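Local coordinates for type IV pilus biogenesis protein PilB (Streptococcus sanguinis, PDB 7B7P) that serves as a bimodular type IV pilin with a direct role in adhesion, carrying a metal-binding von Willebrand factor A-like module on its pilin module, at residues S53-S58 against I149-D154; S165-T170 against N215-S220. All blocks are in the same frame, centred on the assembly; numbering follows the deposited sequence.

Interaction 1: residues S53-S58 against I149-D154; sequences SYIGLS and IAYRTD
An antiparallel pairing in the mixed sheet of the pilin module, packed on helix 9-27, brings Ser53, Tyr54 and Ile55 alongside Tyr151, Ala150 and Ile149. The two strands run 153° apart, and two hydrogen-bonded pairs flank a non-hydrogen-bonded one. Ser53 and Tyr151 exchange backbone bonds, the shorter from Tyr151 N to Ser53 O at 2.7 Å; Ile55 and Ile149 do the same, Ile55 N reaching Ile149 O at 2.9 Å. Between them, at Tyr54 and Ala150, weaker CA-H...O contacts fill in, Ala150 CA lying 3.1 Å from Ser53 O.

The side chains add a CH-pi contact on each face of the sheet. Tyr151 CG stands between its own backbone N and carbonyl carbon (chi1 68°), which swings the ring across to Ser53; there Ser53 CB makes the first CH-pi contact, over one face and toward the rim, 3.4 Å from Tyr151 CZ. Ile55 CG1 approaches the same ring obliquely, 4.0 Å from Tyr151 CE1. On the other side of the sheet Ala150 CB lies over a face of the Tyr54 ring, 3.7 Å from Tyr54 CE2, the second CH-pi contact. Both phenols are anchored farther out, Tyr151 OH by Asn66 OD1 and Tyr54 OH by Thr49 N.

Strands 64-67 and 32-36 continue the sheet on either side of the pair. Ile55, Ile149 and Tyr151 rest on helix 9-27, whereas Tyr54 and Ala150 meet Leu36 and the C-terminal Pro426.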
ATOM      1  N   SER A  53      -2.258   0.614  24.841  1.00 97.53           N
ATOM      2  CA  SER A  53      -1.774  -0.025  26.056  1.00 94.82           C
ATOM      3  C   SER A  53      -0.519  -0.839  25.749  1.00 87.84           C
ATOM      4  O   SER A  53      -0.317  -1.299  24.624  1.00 88.84           O
ATOM      5  CB  SER A  53      -2.862  -0.910  26.650  1.00 90.30           C
ATOM      6  OG  SER A  53      -4.126  -0.302  26.469  1.00 93.29           O
ATOM      7  N   TYR A  54       0.340  -0.994  26.755  1.00 89.63           N
ATOM      8  CA  TYR A  54       1.660  -1.576  26.556  1.00 89.81           C
ATOM      9  C   TYR A  54       1.962  -2.629  27.615  1.00 90.41           C
ATOM     10  O   TYR A  54       1.463  -2.565  28.740  1.00 90.58           O
ATOM     11  CB  TYR A  54       2.768  -0.508  26.596  1.00 90.07           C
ATOM     12  CG  TYR A  54       2.767   0.484  25.450  1.00 93.27           C
ATOM     13  CD1 TYR A  54       1.767   1.445  25.328  1.00 95.57           C
ATOM     14  CD2 TYR A  54       3.784   0.481  24.507  1.00 91.06           C
ATOM     15  CE1 TYR A  54       1.776   2.359  24.289  1.00 95.42           C
ATOM     16  CE2 TYR A  54       3.799   1.390  23.469  1.00 93.73           C
ATOM     17  CZ  TYR A  54       2.792   2.327  23.365  1.00 93.39           C
ATOM     18  OH  TYR A  54       2.801   3.231  22.330  1.00 95.70           O
ATOM     19  N   ILE A  55       2.795  -3.601  27.239  1.00 88.17           N
ATOM     20  CA  ILE A  55       3.429  -4.524  28.174  1.00 85.92           C
ATOM     21  C   ILE A  55       4.921  -4.533  27.874  1.00 85.43           C
ATOM     22  O   ILE A  55       5.325  -4.643  26.711  1.00 80.94           O
ATOM     23  CB  ILE A  55       2.861  -5.952  28.070  1.00 84.14           C
ATOM     24  CG1 ILE A  55       1.378  -5.982  28.390  1.00 83.62           C
ATOM     25  CG2 ILE A  55       3.603  -6.890  29.008  1.00 81.94           C
ATOM     26  CD1 ILE A  55       0.705  -7.248  27.924  1.00 85.21           C
ATOM     27  N   GLY A  56       5.734  -4.433  28.910  1.00 84.96           N
ATOM     28  CA  GLY A  56       7.169  -4.462  28.720  1.00 84.41           C
ATOM     29  C   GLY A  56       7.865  -4.345  30.054  1.00 89.65           C
ATOM     30  O   GLY A  56       7.242  -4.080  31.088  1.00 91.95           O
ATOM     31  N   LEU A  57       9.177  -4.543  30.012  1.00 90.98           N
ATOM     32  CA  LEU A  57       9.980  -4.517  31.220  1.00 92.22           C
ATOM     33  C   LEU A  57      10.175  -3.092  31.733  1.00100.81           C
ATOM     34  O   LEU A  57      10.066  -2.103  30.995  1.00102.21           O
ATOM     35  CB  LEU A  57      11.341  -5.155  30.971  1.00 90.24           C
ATOM     36  CG  LEU A  57      11.367  -6.680  31.029  1.00 93.92           C
ATOM     37  CD1 LEU A  57      12.767  -7.149  31.396  1.00 93.14           C
ATOM     38  CD2 LEU A  57      10.328  -7.189  32.012  1.00 91.46           C
ATOM     39  N   SER A  58      10.492  -3.007  33.023  1.00102.53           N
ATOM     40  CA  SER A  58      10.796  -1.746  33.678  1.00103.58           C
ATOM     41  C   SER A  58      12.062  -1.122  33.103  1.00105.41           C
ATOM     42  O   SER A  58      12.794  -1.723  32.305  1.00103.64           O
ATOM     43  CB  SER A  58      10.978  -1.945  35.187  1.00104.62           C
ATOM     44  OG  SER A  58      11.987  -2.895  35.493  1.00105.07           O
ATOM     45  N   ILE A 149       5.315  -4.944  23.820  1.00 73.10           N
ATOM     46  CA  ILE A 149       4.114  -5.067  23.008  1.00 73.64           C
ATOM     47  C   ILE A 149       3.235  -3.850  23.261  1.00 79.59           C
ATOM     48  O   ILE A 149       3.205  -3.300  24.367  1.00 80.57           O
ATOM     49  CB  ILE A 149       3.323  -6.379  23.317  1.00 78.90           C
ATOM     50  CG1 ILE A 149       3.818  -7.570  22.488  1.00 78.79           C
ATOM     51  CG2 ILE A 149       1.836  -6.199  23.133  1.00 76.35           C
ATOM     52  CD1 ILE A 149       3.346  -8.929  23.016  1.00 86.82           C
ATOM     53  N   ALA A 150       2.522  -3.426  22.219  1.00 78.19           N
ATOM     54  CA  ALA A 150       1.466  -2.432  22.322  1.00 78.14           C
ATOM     55  C   ALA A 150       0.190  -3.020  21.745  1.00 74.16           C
ATOM     56  O   ALA A 150       0.229  -3.716  20.727  1.00 74.64           O
ATOM     57  CB  ALA A 150       1.844  -1.156  21.582  1.00 85.06           C
ATOM     58  N   TYR A 151      -0.941  -2.747  22.392  1.00 76.77           N
ATOM     59  CA  TYR A 151      -2.165  -3.442  22.027  1.00 79.81           C
ATOM     60  C   TYR A 151      -3.382  -2.594  22.351  1.00 83.67           C
ATOM     61  O   TYR A 151      -3.327  -1.661  23.152  1.00 84.05           O
ATOM     62  CB  TYR A 151      -2.287  -4.776  22.761  1.00 79.88           C
ATOM     63  CG  TYR A 151      -2.510  -4.619  24.249  1.00 80.55           C
ATOM     64  CD1 TYR A 151      -1.452  -4.314  25.093  1.00 81.31           C
ATOM     65  CD2 TYR A 151      -3.777  -4.778  24.812  1.00 85.95           C
ATOM     66  CE1 TYR A 151      -1.637  -4.174  26.454  1.00 87.06           C
ATOM     67  CE2 TYR A 151      -3.978  -4.635  26.188  1.00 83.06           C
ATOM     68  CZ  TYR A 151      -2.897  -4.330  26.999  1.00 86.64           C
ATOM     69  OH  TYR A 151      -3.049  -4.178  28.358  1.00 90.64           O
ATOM     70  N   ARG A 152      -4.497  -2.969  21.740  1.00 82.98           N
ATOM     71  CA  ARG A 152      -5.802  -2.441  22.089  1.00 92.08           C
ATOM     72  C   ARG A 152      -6.787  -3.594  22.209  1.00 93.24           C
ATOM     73  O   ARG A 152      -6.601  -4.662  21.620  1.00 89.98           O
ATOM     74  CB  ARG A 152      -6.309  -1.428  21.050  1.00 96.46           C
ATOM     75  CG  ARG A 152      -5.605  -0.083  21.117  1.00 96.29           C
ATOM     76  CD  ARG A 152      -6.071   0.841  20.001  1.00100.24           C
ATOM     77  NE  ARG A 152      -7.478   1.197  20.139  1.00105.71           N
ATOM     78  CZ  ARG A 152      -7.932   2.128  20.971  1.00103.68           C
ATOM     79  NH1 ARG A 152      -7.093   2.802  21.746  1.00 97.39           N
ATOM     80  NH2 ARG A 152      -9.228   2.381  21.027  1.00110.81           N
ATOM     81  N   THR A 153      -7.849  -3.358  22.977  1.00 97.82           N
ATOM     82  CA  THR A 153      -8.909  -4.335  23.173  1.00 98.61           C
ATOM     83  C   THR A 153     -10.212  -3.951  22.488  1.00103.46           C
ATOM     84  O   THR A 153     -11.145  -4.763  22.459  1.00106.69           O
ATOM     85  CB  THR A 153      -9.154  -4.538  24.674  1.00 97.67           C
ATOM     86  OG1 THR A 153      -9.029  -3.280  25.350  1.00102.78           O
ATOM     87  CG2 THR A 153      -8.121  -5.496  25.239  1.00 89.52           C
ATOM     88  N   ASP A 154     -10.293  -2.747  21.934  1.00108.84           N
ATOM     89  CA  ASP A 154     -11.432  -2.209  21.207  1.00111.12           C
ATOM     90  C   ASP A 154     -10.889  -1.489  19.976  1.00113.49           C
ATOM     91  O   ASP A 154      -9.759  -0.990  20.007  1.00110.97           O
ATOM     92  CB  ASP A 154     -12.243  -1.240  22.085  1.00112.20           C
ATOM     93  CG  ASP A 154     -11.349  -0.353  22.966  1.00115.30           C
ATOM     94  OD1 ASP A 154     -10.171  -0.715  23.210  1.00108.59           O
ATOM     95  OD2 ASP A 154     -11.830   0.702  23.433  1.00117.57           O
TER

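Interaction 2: residues S165-T170 against N215-S220; sequences SFVFDT and NLVGFS
Phe166, Phe168 and Thr170 bond alternately with Asn215, Val217 and Phe219 in a parallel ladder. Val217 N gives a nearly straight bond to Phe166 O at 2.7 Å, Phe168 N reaches Val217 O at 2.8 Å, and Thr170 N closes the run on Phe219 O at 2.7 Å, an oxygen that also takes a weak bond from Thr170 OG1. At the opposite end Ser165 OG donates to Asn215 OD1 at 2.9 Å.

Phe219 carries much of the side-chain contact. With CG between its backbone N and carbonyl carbon (chi1 73°), its ring leans across the neighbouring strand: Asp169 CA lies over one face, and Val167 CG1 touches Phe219 CD2 at 3.6 Å. On the other face of the sheet Leu216 CD1 touches both Phe166 CB, 3.6 Å away, and Phe168 CD2, the Leu216 and Phe168 side chains crossing at about a right angle.

Farther out, Phe166 and Phe168 pack on helix 191-209, while Val217 and Phe219 face helix 258-270. The Asp169 carboxylate is held by Ser171 N, Thr283 OG1 and Asp284 N, close to a bound magnesium ion. A parallel strand ending in Asp169, in a sheet flanked by helices, is typical of the von Willebrand A fold; Asp169, Ser171 and Ser173 fit the DxSxS pattern of its MIDAS, where Ser173 and Asp284 bind magnesium.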
ATOM      1  N   SER A 165      -6.557   7.065  -6.352  1.00 65.92           N
ATOM      2  CA  SER A 165      -6.849   7.459  -7.721  1.00 66.11           C
ATOM      3  C   SER A 165      -6.599   6.269  -8.629  1.00 63.30           C
ATOM      4  O   SER A 165      -5.474   5.753  -8.688  1.00 62.80           O
ATOM      5  CB  SER A 165      -6.018   8.664  -8.168  1.00 59.16           C
ATOM      6  OG  SER A 165      -6.464   9.058  -9.459  1.00 58.18           O
ATOM      7  N   PHE A 166      -7.654   5.830  -9.310  1.00 60.99           N
ATOM      8  CA  PHE A 166      -7.567   4.796 -10.323  1.00 60.36           C
ATOM      9  C   PHE A 166      -7.273   5.435 -11.662  1.00 61.59           C
ATOM     10  O   PHE A 166      -7.980   6.357 -12.075  1.00 59.61           O
ATOM     11  CB  PHE A 166      -8.875   4.009 -10.412  1.00 67.24           C
ATOM     12  CG  PHE A 166      -9.066   3.055  -9.276  1.00 67.41           C
ATOM     13  CD1 PHE A 166      -8.409   1.831  -9.264  1.00 62.39           C
ATOM     14  CD2 PHE A 166      -9.878   3.391  -8.209  1.00 68.64           C
ATOM     15  CE1 PHE A 166      -8.569   0.948  -8.194  1.00 70.66           C
ATOM     16  CE2 PHE A 166     -10.052   2.517  -7.150  1.00 73.69           C
ATOM     17  CZ  PHE A 166      -9.395   1.299  -7.136  1.00 73.33           C
ATOM     18  N   VAL A 167      -6.270   4.908 -12.358  1.00 58.33           N
ATOM     19  CA  VAL A 167      -5.775   5.497 -13.594  1.00 59.13           C
ATOM     20  C   VAL A 167      -5.682   4.375 -14.614  1.00 62.00           C
ATOM     21  O   VAL A 167      -4.741   3.572 -14.584  1.00 62.59           O
ATOM     22  CB  VAL A 167      -4.430   6.207 -13.401  1.00 57.28           C
ATOM     23  CG1 VAL A 167      -3.873   6.694 -14.733  1.00 56.55           C
ATOM     24  CG2 VAL A 167      -4.614   7.357 -12.444  1.00 52.48           C
ATOM     25  N   PHE A 168      -6.652   4.325 -15.532  1.00 62.72           N
ATOM     26  CA  PHE A 168      -6.889   3.148 -16.355  1.00 60.90           C
ATOM     27  C   PHE A 168      -6.602   3.436 -17.821  1.00 56.76           C
ATOM     28  O   PHE A 168      -7.153   4.375 -18.396  1.00 60.92           O
ATOM     29  CB  PHE A 168      -8.330   2.652 -16.194  1.00 62.48           C
ATOM     30  CG  PHE A 168      -8.624   1.984 -14.867  1.00 62.65           C
ATOM     31  CD1 PHE A 168      -7.619   1.674 -13.970  1.00 64.78           C
ATOM     32  CD2 PHE A 168      -9.931   1.645 -14.538  1.00 70.49           C
ATOM     33  CE1 PHE A 168      -7.905   1.056 -12.759  1.00 66.63           C
ATOM     34  CE2 PHE A 168     -10.226   1.033 -13.346  1.00 66.73           C
ATOM     35  CZ  PHE A 168      -9.218   0.729 -12.454  1.00 67.71           C
ATOM     36  N   ASP A 169      -5.757   2.600 -18.419  1.00 56.78           N
ATOM     37  CA  ASP A 169      -5.515   2.617 -19.849  1.00 58.92           C
ATOM     38  C   ASP A 169      -6.827   2.350 -20.597  1.00 63.54           C
ATOM     39  O   ASP A 169      -7.522   1.366 -20.327  1.00 64.07           O
ATOM     40  CB  ASP A 169      -4.448   1.554 -20.156  1.00 54.61           C
ATOM     41  CG  ASP A 169      -3.949   1.559 -21.600  1.00 58.51           C
ATOM     42  OD1 ASP A 169      -4.681   1.910 -22.548  1.00 63.51           O
ATOM     43  OD2 ASP A 169      -2.793   1.129 -21.802  1.00 60.85           O
ATOM     44  N   THR A 170      -7.187   3.261 -21.507  1.00 60.17           N
ATOM     45  CA  THR A 170      -8.371   3.127 -22.351  1.00 62.07           C
ATOM     46  C   THR A 170      -7.996   3.153 -23.824  1.00 60.84           C
ATOM     47  O   THR A 170      -8.797   3.567 -24.661  1.00 67.14           O
ATOM     48  CB  THR A 170      -9.424   4.212 -22.062  1.00 62.99           C
ATOM     49  OG1 THR A 170      -8.952   5.505 -22.474  1.00 63.23           O
ATOM     50  CG2 THR A 170      -9.817   4.268 -20.592  1.00 59.05           C
ATOM     51  N   ASN A 215     -11.370   8.272  -7.044  1.00 70.00           N
ATOM     52  CA  ASN A 215     -11.812   8.882  -8.293  1.00 68.09           C
ATOM     53  C   ASN A 215     -11.278   8.026  -9.429  1.00 67.24           C
ATOM     54  O   ASN A 215     -10.533   7.066  -9.210  1.00 68.98           O
ATOM     55  CB  ASN A 215     -11.377  10.354  -8.418  1.00 68.82           C
ATOM     56  CG  ASN A 215      -9.888  10.516  -8.718  1.00 73.19           C
ATOM     57  OD1 ASN A 215      -9.091   9.607  -8.453  1.00 68.25           O
ATOM     58  ND2 ASN A 215      -9.507  11.677  -9.289  1.00 60.15           N
ATOM     59  N   LEU A 216     -11.639   8.379 -10.653  1.00 63.12           N
ATOM     60  CA  LEU A 216     -11.341   7.551 -11.807  1.00 65.03           C
ATOM     61  C   LEU A 216     -10.750   8.415 -12.912  1.00 67.31           C
ATOM     62  O   LEU A 216     -11.383   9.384 -13.344  1.00 67.85           O
ATOM     63  CB  LEU A 216     -12.605   6.831 -12.294  1.00 68.50           C
ATOM     64  CG  LEU A 216     -12.342   5.785 -13.380  1.00 73.67           C
ATOM     65  CD1 LEU A 216     -11.306   4.753 -12.903  1.00 64.72           C
ATOM     66  CD2 LEU A 216     -13.642   5.105 -13.840  1.00 73.08           C
ATOM     67  N   VAL A 217      -9.548   8.059 -13.368  1.00 62.78           N
ATOM     68  CA  VAL A 217      -8.885   8.705 -14.494  1.00 61.96           C
ATOM     69  C   VAL A 217      -8.735   7.675 -15.604  1.00 63.76           C
ATOM     70  O   VAL A 217      -8.281   6.548 -15.362  1.00 64.61           O
ATOM     71  CB  VAL A 217      -7.505   9.279 -14.104  1.00 59.88           C
ATOM     72  CG1 VAL A 217      -6.721   9.763 -15.354  1.00 57.02           C
ATOM     73  CG2 VAL A 217      -7.636  10.392 -13.076  1.00 61.68           C
ATOM     74  N   GLY A 218      -9.109   8.058 -16.813  1.00 62.00           N
ATOM     75  CA  GLY A 218      -8.822   7.271 -17.992  1.00 57.57           C
ATOM     76  C   GLY A 218      -7.694   7.928 -18.768  1.00 61.08           C
ATOM     77  O   GLY A 218      -7.486   9.131 -18.688  1.00 55.12           O
ATOM     78  N   PHE A 219      -6.960   7.129 -19.525  1.00 57.10           N
ATOM     79  CA  PHE A 219      -5.941   7.712 -20.377  1.00 57.03           C
ATOM     80  C   PHE A 219      -5.776   6.825 -21.587  1.00 56.98           C
ATOM     81  O   PHE A 219      -5.877   5.599 -21.495  1.00 62.29           O
ATOM     82  CB  PHE A 219      -4.583   7.897 -19.657  1.00 54.24           C
ATOM     83  CG  PHE A 219      -3.823   6.605 -19.415  1.00 56.89           C
ATOM     84  CD1 PHE A 219      -2.932   6.122 -20.361  1.00 52.62           C
ATOM     85  CD2 PHE A 219      -3.990   5.897 -18.221  1.00 57.87           C
ATOM     86  CE1 PHE A 219      -2.235   4.942 -20.149  1.00 57.58           C
ATOM     87  CE2 PHE A 219      -3.286   4.718 -17.983  1.00 57.40           C
ATOM     88  CZ  PHE A 219      -2.407   4.241 -18.947  1.00 57.76           C
ATOM     89  N   SER A 220      -5.535   7.461 -22.718  1.00 61.45           N
ATOM     90  CA  SER A 220      -5.091   6.757 -23.898  1.00 60.90           C
ATOM     91  C   SER A 220      -4.130   7.680 -24.620  1.00 60.98           C
ATOM     92  O   SER A 220      -3.004   7.887 -24.155  1.00 61.52           O
ATOM     93  CB  SER A 220      -6.273   6.346 -24.780  1.00 63.90           C
ATOM     94  OG  SER A 220      -7.041   7.476 -25.154  1.00 63.83           O
TER

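Overall arrangement
One chain builds two modules, and each contact is a strand pairing inside one of them. Interaction 1 is antiparallel and belongs to the pilin sheet; interaction 2 is parallel and belongs to the sheet of the von Willebrand A-like module. Their centres lie 43 Å apart, their nearest atoms about 27 Å, on opposite sides of the chain's centre, so neither touches the other. Strand 162-169 is the next strand after 148-152, so the segment between them links the two sheets covalently. Only interaction 2 approaches the metal, with the Asp169 side chain about 4 Å from the magnesium ion; interaction 1 lies away from that site.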